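Local coordinates for protein catalase (Corynebacterium glutamicum, PDB 4B7F) that probably breaks hydrogen peroxide down to water and oxygen at a haem in each subunit of a tetramer, and holds NADPH at a separate site, at residues Phe77-Ile82 and Gly98-Leu103; His229-Gln234 and Asp272-Ile277. All blocks are in the same frame, centred on the assembly; numbering follows the deposited sequence.

In the fold
Contact 1 and contact 2 belong to one curled antiparallel sheet, the beta-barrel characteristic of haem catalases, and their centres lie 15 Å apart. Strand 305-314 stands between them, pairing with strand 73-82 of contact 1 and with strand 270-279 of contact 2. They also touch through the barrel interior, where Leu80 CD1 packs 3.9 Å from Val273 CG2. Both have a haem in their neighbourhood, about 11 Å from the side chain of Phe77 in contact 1 and about 9 Å from that of Phe230 in contact 2. The NADPH adjoins contact 2 at His229.

Contact 1. Residues Phe77-Ile82 and Gly98-Leu103; sequences FGELHI and GKVTPL
Gly78 and Leu103 exchange both of their backbone hydrogen bonds, as do Leu80 and Thr101, which sets residues 77-82 antiparallel to 98-103 as neighbouring strands of the catalase barrel. The Leu80-Thr101 pair is the straighter: Leu80 N reaches Thr101 O at 2.7 Å and nearly straight (175°), while the two Gly78-Leu103 bonds are more bent. A fifth bond, Ile82 N to Lys99 O at 3.1 Å, extends the pairing to the residue just before the second strand, and the CH of Val100 CA adds a contact to Leu80 O at 3.2 Å.

On the face carrying Glu79, His81 and Val100, the imidazole is held at its rim: His81 NE2 gives its hydrogen to Glu79 OE1 at 2.8 Å, in the ring plane and on the anti lone pair of the carboxylate. Val100 CG1 lies over one ring face, a CH-pi contact 3.9 Å from the centroid, and the ring of Tyr309 on strand 305-314 also meets the imidazole, nearly parallel to it. Glu79 OE2 is taken up by Ala5 N and Asn313 ND2, while the ammonium of Lys99 pairs with Asp93. On the other face Leu103, its CG between backbone N and carbonyl carbon (chi1 74°), bends over the glycine backbone and brings CD2 within 3.5 Å of Glu79 N.

With both oxygens engaged, the carboxylate probably helps to fix the rotation of the imidazole and to favour a proton on NE2, tying the ring to the N-terminal segment and Asn313 in addition to His81's own pairing with Tyr309.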
loop_
_atom_site.group_PDB
_atom_site.type_symbol
_atom_site.label_atom_id
_atom_site.label_comp_id
_atom_site.label_asym_id
_atom_site.label_seq_id
_atom_site.Cartn_x
_atom_site.Cartn_y
_atom_site.Cartn_z
ATOM N N PHE A 77 -23.195 15.198 10.931
ATOM C CA PHE A 77 -22.814 16.516 10.458
ATOM C C PHE A 77 -23.796 17.525 11.016
ATOM O O PHE A 77 -24.881 17.155 11.453
ATOM C CB PHE A 77 -22.805 16.555 8.929
ATOM C CG PHE A 77 -21.763 15.660 8.319
ATOM C CD1 PHE A 77 -21.989 14.297 8.193
ATOM C CD2 PHE A 77 -20.540 16.180 7.916
ATOM C CE1 PHE A 77 -21.023 13.458 7.655
ATOM C CE2 PHE A 77 -19.561 15.356 7.376
ATOM C CZ PHE A 77 -19.802 13.988 7.247
ATOM N N GLY A 78 -23.414 18.793 11.035
ATOM C CA GLY A 78 -24.291 19.778 11.644
ATOM C C GLY A 78 -23.812 21.193 11.432
ATOM O O GLY A 78 -23.254 21.519 10.382
ATOM N N GLU A 79 -24.041 22.046 12.426
ATOM C CA GLU A 79 -23.789 23.474 12.273
ATOM C C GLU A 79 -23.281 24.087 13.571
ATOM O O GLU A 79 -23.820 23.805 14.657
ATOM C CB GLU A 79 -25.084 24.203 11.867
ATOM C CG GLU A 79 -25.800 23.601 10.671
ATOM C CD GLU A 79 -27.165 24.208 10.430
ATOM O OE1 GLU A 79 -27.543 25.159 11.150
ATOM O OE2 GLU A 79 -27.860 23.725 9.515
ATOM N N LEU A 80 -22.265 24.944 13.462
ATOM C CA LEU A 80 -21.808 25.732 14.608
ATOM C C LEU A 80 -22.441 27.114 14.504
ATOM O O LEU A 80 -22.380 27.741 13.447
ATOM C CB LEU A 80 -20.284 25.865 14.591
ATOM C CG LEU A 80 -19.613 26.822 15.580
ATOM C CD1 LEU A 80 -19.777 26.332 17.019
ATOM C CD2 LEU A 80 -18.133 27.014 15.223
ATOM N N HIS A 81 -23.041 27.592 15.596
ATOM C CA HIS A 81 -23.656 28.916 15.606
ATOM C C HIS A 81 -23.036 29.784 16.696
ATOM O O HIS A 81 -23.040 29.414 17.878
ATOM C CB HIS A 81 -25.174 28.799 15.831
ATOM C CG HIS A 81 -25.924 28.194 14.683
ATOM N ND1 HIS A 81 -26.732 28.939 13.847
ATOM C CD2 HIS A 81 -26.009 26.915 14.244
ATOM C CE1 HIS A 81 -27.269 28.144 12.935
ATOM N NE2 HIS A 81 -26.847 26.912 13.154
ATOM N N ILE A 82 -22.506 30.945 16.313
ATOM C CA ILE A 82 -21.888 31.845 17.288
ATOM C C ILE A 82 -22.925 32.816 17.833
ATOM O O ILE A 82 -23.596 33.502 17.065
ATOM C CB ILE A 82 -20.730 32.667 16.671
ATOM C CG1 ILE A 82 -19.679 31.745 16.053
ATOM C CG2 ILE A 82 -20.095 33.587 17.717
ATOM C CD1 ILE A 82 -19.201 30.643 16.985
ATOM N N GLY A 98 -22.080 36.073 14.949
ATOM C CA GLY A 98 -23.075 35.677 13.969
ATOM C C GLY A 98 -22.701 34.604 12.958
ATOM O O GLY A 98 -23.523 34.262 12.105
ATOM N N LYS A 99 -21.485 34.065 13.040
ATOM C CA LYS A 99 -21.017 33.081 12.053
ATOM C C LYS A 99 -21.743 31.743 12.178
ATOM O O LYS A 99 -21.946 31.248 13.288
ATOM C CB LYS A 99 -19.511 32.848 12.211
ATOM C CG LYS A 99 -18.646 34.014 11.754
ATOM C CD LYS A 99 -18.554 34.076 10.230
ATOM C CE LYS A 99 -17.727 35.285 9.787
ATOM N NZ LYS A 99 -17.140 35.080 8.424
ATOM N N VAL A 100 -22.133 31.170 11.036
ATOM C CA VAL A 100 -22.669 29.808 10.980
ATOM C C VAL A 100 -21.749 28.958 10.103
ATOM O O VAL A 100 -21.533 29.270 8.925
ATOM C CB VAL A 100 -24.111 29.781 10.446
ATOM C CG1 VAL A 100 -24.650 28.343 10.383
ATOM C CG2 VAL A 100 -24.991 30.644 11.345
ATOM N N THR A 101 -21.190 27.907 10.701
ATOM C CA THR A 101 -20.175 27.084 10.048
ATOM C C THR A 101 -20.626 25.622 10.015
ATOM O O THR A 101 -21.077 25.089 11.028
ATOM C CB THR A 101 -18.850 27.207 10.795
ATOM O OG1 THR A 101 -18.504 28.596 10.911
ATOM C CG2 THR A 101 -17.719 26.449 10.065
ATOM N N PRO A 102 -20.518 24.969 8.842
ATOM C CA PRO A 102 -20.843 23.537 8.777
ATOM C C PRO A 102 -19.851 22.716 9.610
ATOM O O PRO A 102 -18.702 23.132 9.787
ATOM C CB PRO A 102 -20.686 23.202 7.283
ATOM C CG PRO A 102 -20.731 24.523 6.575
ATOM C CD PRO A 102 -20.153 25.520 7.524
ATOM N N LEU A 103 -20.284 21.571 10.125
ATOM C CA LEU A 103 -19.381 20.748 10.906
ATOM C C LEU A 103 -19.549 19.268 10.619
ATOM O O LEU A 103 -20.597 18.828 10.136
ATOM C CB LEU A 103 -19.560 21.017 12.408
ATOM C CG LEU A 103 -20.798 20.473 13.126
ATOM C CD1 LEU A 103 -20.606 19.033 13.636
ATOM C CD2 LEU A 103 -21.127 21.384 14.292
#

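Contact 2. Residues His229-Gln234 and Asp272-Ile277; sequences HFKTRQ and DVKVQI. With NDP (NADPH dihydro-nicotinamide-adenine-dinucleotide phosphate), chain F.
Residues 229-232 and 272-277 run antiparallel with their strand axes at 144°, and His229 with Lys274 and Lys231 with Asp272 each close a pair of backbone hydrogen bonds, all four 2.9 Å long from N to O. His229 also crosses with its side chain: NE2 donates to Gln276 OE1 at 3.0 Å. The amide is turned 86° from the ring, and NE2 sits above the carbonyl plane and not on a lone pair, while OE1 lies close to the ring plane. The amide nitrogen of Gln276 is bonded to the backbone oxygens of Tyr302 and Trp297, which holds the acceptor in place. At the same ring edge His229 CE1 faces O7N of NADPH, 3.2 Å away.

At the far end Arg233, extended from CG to NE, grips Asp272 side-on. NE meets OD2 at 3.0 Å and NH2 meets OD1 at 2.9 Å on its syn lone pair, although the guanidinium and carboxylate planes are 39° apart. On the opposite face of the sheet Phe230 turns its ring edge to Val273, CE1 lying 4.0 Å from CG1.

Gln276 thus probably steadies a histidine that borders the nicotinamide carboxamide, while the two-nitrogen salt bridge ties the loop after strand 223-232 back to strand 270-279 and probably offsets the charge of both groups.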
loop_
_atom_site.group_PDB
_atom_site.type_symbol
_atom_site.label_atom_id
_atom_site.label_comp_id
_atom_site.label_asym_id
_atom_site.label_seq_id
_atom_site.Cartn_x
_atom_site.Cartn_y
_atom_site.Cartn_z
ATOM N N HIS A 229 -14.676 23.734 26.187
ATOM C CA HIS A 229 -15.668 22.888 26.816
ATOM C C HIS A 229 -16.964 22.871 26.017
ATOM O O HIS A 229 -17.527 23.928 25.732
ATOM C CB HIS A 229 -16.022 23.381 28.208
ATOM C CG HIS A 229 -14.870 23.431 29.156
ATOM N ND1 HIS A 229 -14.770 22.652 30.201
ATOM C CD2 HIS A 229 -13.761 24.199 29.142
ATOM C CE1 HIS A 229 -13.650 22.910 30.811
ATOM N NE2 HIS A 229 -13.040 23.854 30.162
ATOM N N PHE A 230 -17.417 21.680 25.669
ATOM C CA PHE A 230 -18.647 21.509 24.908
ATOM C C PHE A 230 -19.665 20.862 25.833
ATOM O O PHE A 230 -19.605 19.657 26.102
ATOM C CB PHE A 230 -18.387 20.638 23.666
ATOM C CG PHE A 230 -17.195 21.089 22.851
ATOM C CD1 PHE A 230 -17.200 22.328 22.224
ATOM C CD2 PHE A 230 -16.077 20.281 22.721
ATOM C CE1 PHE A 230 -16.104 22.761 21.484
ATOM C CE2 PHE A 230 -14.976 20.702 21.967
ATOM C CZ PHE A 230 -14.988 21.940 21.354
ATOM N N LYS A 231 -20.580 21.674 26.355
ATOM C CA LYS A 231 -21.452 21.215 27.434
ATOM C C LYS A 231 -22.768 20.695 26.880
ATOM O O LYS A 231 -23.493 21.415 26.182
ATOM C CB LYS A 231 -21.684 22.351 28.428
ATOM C CG LYS A 231 -20.401 23.051 28.843
ATOM C CD LYS A 231 -19.512 22.138 29.665
ATOM C CE LYS A 231 -20.199 21.717 30.963
ATOM N NZ LYS A 231 -19.320 20.844 31.795
ATOM N N THR A 232 -23.074 19.433 27.172
ATOM C CA THR A 232 -24.219 18.796 26.538
ATOM C C THR A 232 -25.554 19.339 27.051
ATOM O O THR A 232 -25.794 19.410 28.259
ATOM C CB THR A 232 -24.190 17.271 26.708
ATOM O OG1 THR A 232 -25.441 16.729 26.266
ATOM C CG2 THR A 232 -23.968 16.901 28.176
ATOM N N ARG A 233 -26.421 19.728 26.128
ATOM C CA ARG A 233 -27.755 20.153 26.520
ATOM C C ARG A 233 -28.643 18.962 26.846
ATOM O O ARG A 233 -29.710 19.123 27.438
ATOM C CB ARG A 233 -28.396 21.016 25.442
ATOM C CG ARG A 233 -27.877 22.424 25.428
ATOM C CD ARG A 233 -28.920 23.364 24.863
ATOM N NE ARG A 233 -28.313 24.610 24.421
ATOM C CZ ARG A 233 -28.859 25.430 23.532
ATOM N NH1 ARG A 233 -30.035 25.136 22.994
ATOM N NH2 ARG A 233 -28.228 26.541 23.184
ATOM N N GLN A 234 -28.199 17.766 26.475
ATOM C CA GLN A 234 -28.942 16.545 26.805
ATOM C C GLN A 234 -28.649 16.109 28.245
ATOM O O GLN A 234 -29.439 15.390 28.870
ATOM C CB GLN A 234 -28.605 15.421 25.813
ATOM C CG GLN A 234 -29.138 15.673 24.400
ATOM C CD GLN A 234 -28.412 16.802 23.690
ATOM O OE1 GLN A 234 -29.035 17.768 23.228
ATOM N NE2 GLN A 234 -27.088 16.682 23.588
ATOM N N ASP A 272 -23.496 23.367 24.039
ATOM C CA ASP A 272 -23.086 24.757 24.173
ATOM C C ASP A 272 -21.564 24.855 24.168
ATOM O O ASP A 272 -20.878 24.141 24.908
ATOM C CB ASP A 272 -23.680 25.360 25.446
ATOM C CG ASP A 272 -25.183 25.537 25.351
ATOM O OD1 ASP A 272 -25.642 26.163 24.372
ATOM O OD2 ASP A 272 -25.904 25.027 26.233
ATOM N N VAL A 273 -21.042 25.722 23.305
ATOM C CA VAL A 273 -19.602 25.918 23.185
ATOM C C VAL A 273 -19.135 27.001 24.155
ATOM O O VAL A 273 -19.628 28.135 24.126
ATOM C CB VAL A 273 -19.218 26.321 21.749
ATOM C CG1 VAL A 273 -17.726 26.452 21.637
ATOM C CG2 VAL A 273 -19.737 25.287 20.742
ATOM N N LYS A 274 -18.202 26.654 25.034
ATOM C CA LYS A 274 -17.679 27.625 25.989
ATOM C C LYS A 274 -16.174 27.460 26.059
ATOM O O LYS A 274 -15.647 26.417 25.652
ATOM C CB LYS A 274 -18.293 27.404 27.381
ATOM C CG LYS A 274 -19.809 27.246 27.395
ATOM C CD LYS A 274 -20.348 27.140 28.822
ATOM C CE LYS A 274 -21.860 26.927 28.844
ATOM N NZ LYS A 274 -22.600 28.056 28.226
ATOM N N VAL A 275 -15.484 28.476 26.579
ATOM C CA VAL A 275 -14.040 28.393 26.823
ATOM C C VAL A 275 -13.660 28.889 28.217
ATOM O O VAL A 275 -14.370 29.704 28.814
ATOM C CB VAL A 275 -13.227 29.239 25.811
ATOM C CG1 VAL A 275 -13.102 28.518 24.460
ATOM C CG2 VAL A 275 -13.861 30.615 25.643
ATOM N N GLN A 276 -12.545 28.388 28.732
ATOM C CA GLN A 276 -11.876 29.031 29.857
ATOM C C GLN A 276 -10.843 29.907 29.208
ATOM O O GLN A 276 -10.255 29.509 28.200
ATOM C CB GLN A 276 -11.183 28.001 30.750
ATOM C CG GLN A 276 -12.142 27.083 31.494
ATOM C CD GLN A 276 -11.427 26.040 32.336
ATOM O OE1 GLN A 276 -10.862 25.083 31.807
ATOM N NE2 GLN A 276 -11.447 26.223 33.663
ATOM N N ILE A 277 -10.627 31.106 29.749
ATOM C CA ILE A 277 -9.631 31.993 29.170
ATOM C C ILE A 277 -8.639 32.458 30.217
ATOM O O ILE A 277 -8.997 33.164 31.160
ATOM C CB ILE A 277 -10.278 33.194 28.460
ATOM C CG1 ILE A 277 -11.238 32.702 27.372
ATOM C CG2 ILE A 277 -9.208 34.110 27.870
ATOM C CD1 ILE A 277 -12.060 33.799 26.738
HETATM P PA NDP F . -15.750 22.628 39.957
HETATM O O1A NDP F . -16.641 22.403 41.122
HETATM O O2A NDP F . -15.806 24.031 39.472
HETATM O O5B NDP F . -16.223 21.561 38.848
HETATM C C5B NDP F . -16.025 20.186 39.086
HETATM C C4B NDP F . -16.312 19.489 37.768
HETATM O O4B NDP F . -16.357 18.077 37.937
HETATM C C3B NDP F . -17.650 19.950 37.195
HETATM O O3B NDP F . -17.517 20.278 35.827
HETATM C C2B NDP F . -18.520 18.719 37.343
HETATM O O2B NDP F . -19.562 18.639 36.396
HETATM C C1B NDP F . -17.492 17.599 37.245
HETATM N N9A NDP F . -18.018 16.307 37.728
HETATM C C8A NDP F . -19.119 16.084 38.521
HETATM N N7A NDP F . -19.254 14.747 38.701
HETATM C C5A NDP F . -18.247 14.117 38.034
HETATM C C6A NDP F . -17.903 12.770 37.882
HETATM N N6A NDP F . -18.786 11.816 38.179
HETATM N N1A NDP F . -16.796 12.439 37.127
HETATM C C2A NDP F . -16.043 13.435 36.532
HETATM N N3A NDP F . -16.386 14.766 36.681
HETATM C C4A NDP F . -17.473 15.094 37.420
HETATM O O3 NDP F . -14.263 22.142 40.367
HETATM P PN NDP F . -12.908 22.414 39.516
HETATM O O1N NDP F . -13.215 22.991 38.182
HETATM O O2N NDP F . -11.912 23.069 40.399
HETATM O O5D NDP F . -12.348 20.915 39.350
HETATM C C5D NDP F . -12.541 19.968 40.380
HETATM C C4D NDP F . -12.343 18.567 39.815
HETATM O O4D NDP F . -13.361 18.262 38.871
HETATM C C3D NDP F . -11.022 18.459 39.066
HETATM O O3D NDP F . -9.958 18.021 39.898
HETATM C C2D NDP F . -11.324 17.481 37.941
HETATM O O2D NDP F . -10.978 16.187 38.352
HETATM C C1D NDP F . -12.837 17.514 37.779
HETATM N N1N NDP F . -13.226 18.136 36.496
HETATM C C2N NDP F . -12.661 19.330 36.142
HETATM C C3N NDP F . -13.071 20.043 35.021
HETATM C C7N NDP F . -12.385 21.342 34.707
HETATM O O7N NDP F . -12.162 21.685 33.366
HETATM N N7N NDP F . -11.989 22.141 35.703
HETATM C C4N NDP F . -14.181 19.537 34.120
HETATM C C5N NDP F . -14.728 18.219 34.599
HETATM C C6N NDP F . -14.234 17.589 35.744
HETATM P P2B NDP F . -21.026 19.251 36.737
HETATM O O1X NDP F . -21.591 18.605 37.990
HETATM O O2X NDP F . -20.942 20.747 36.919
HETATM O O3X NDP F . -21.932 18.916 35.572
#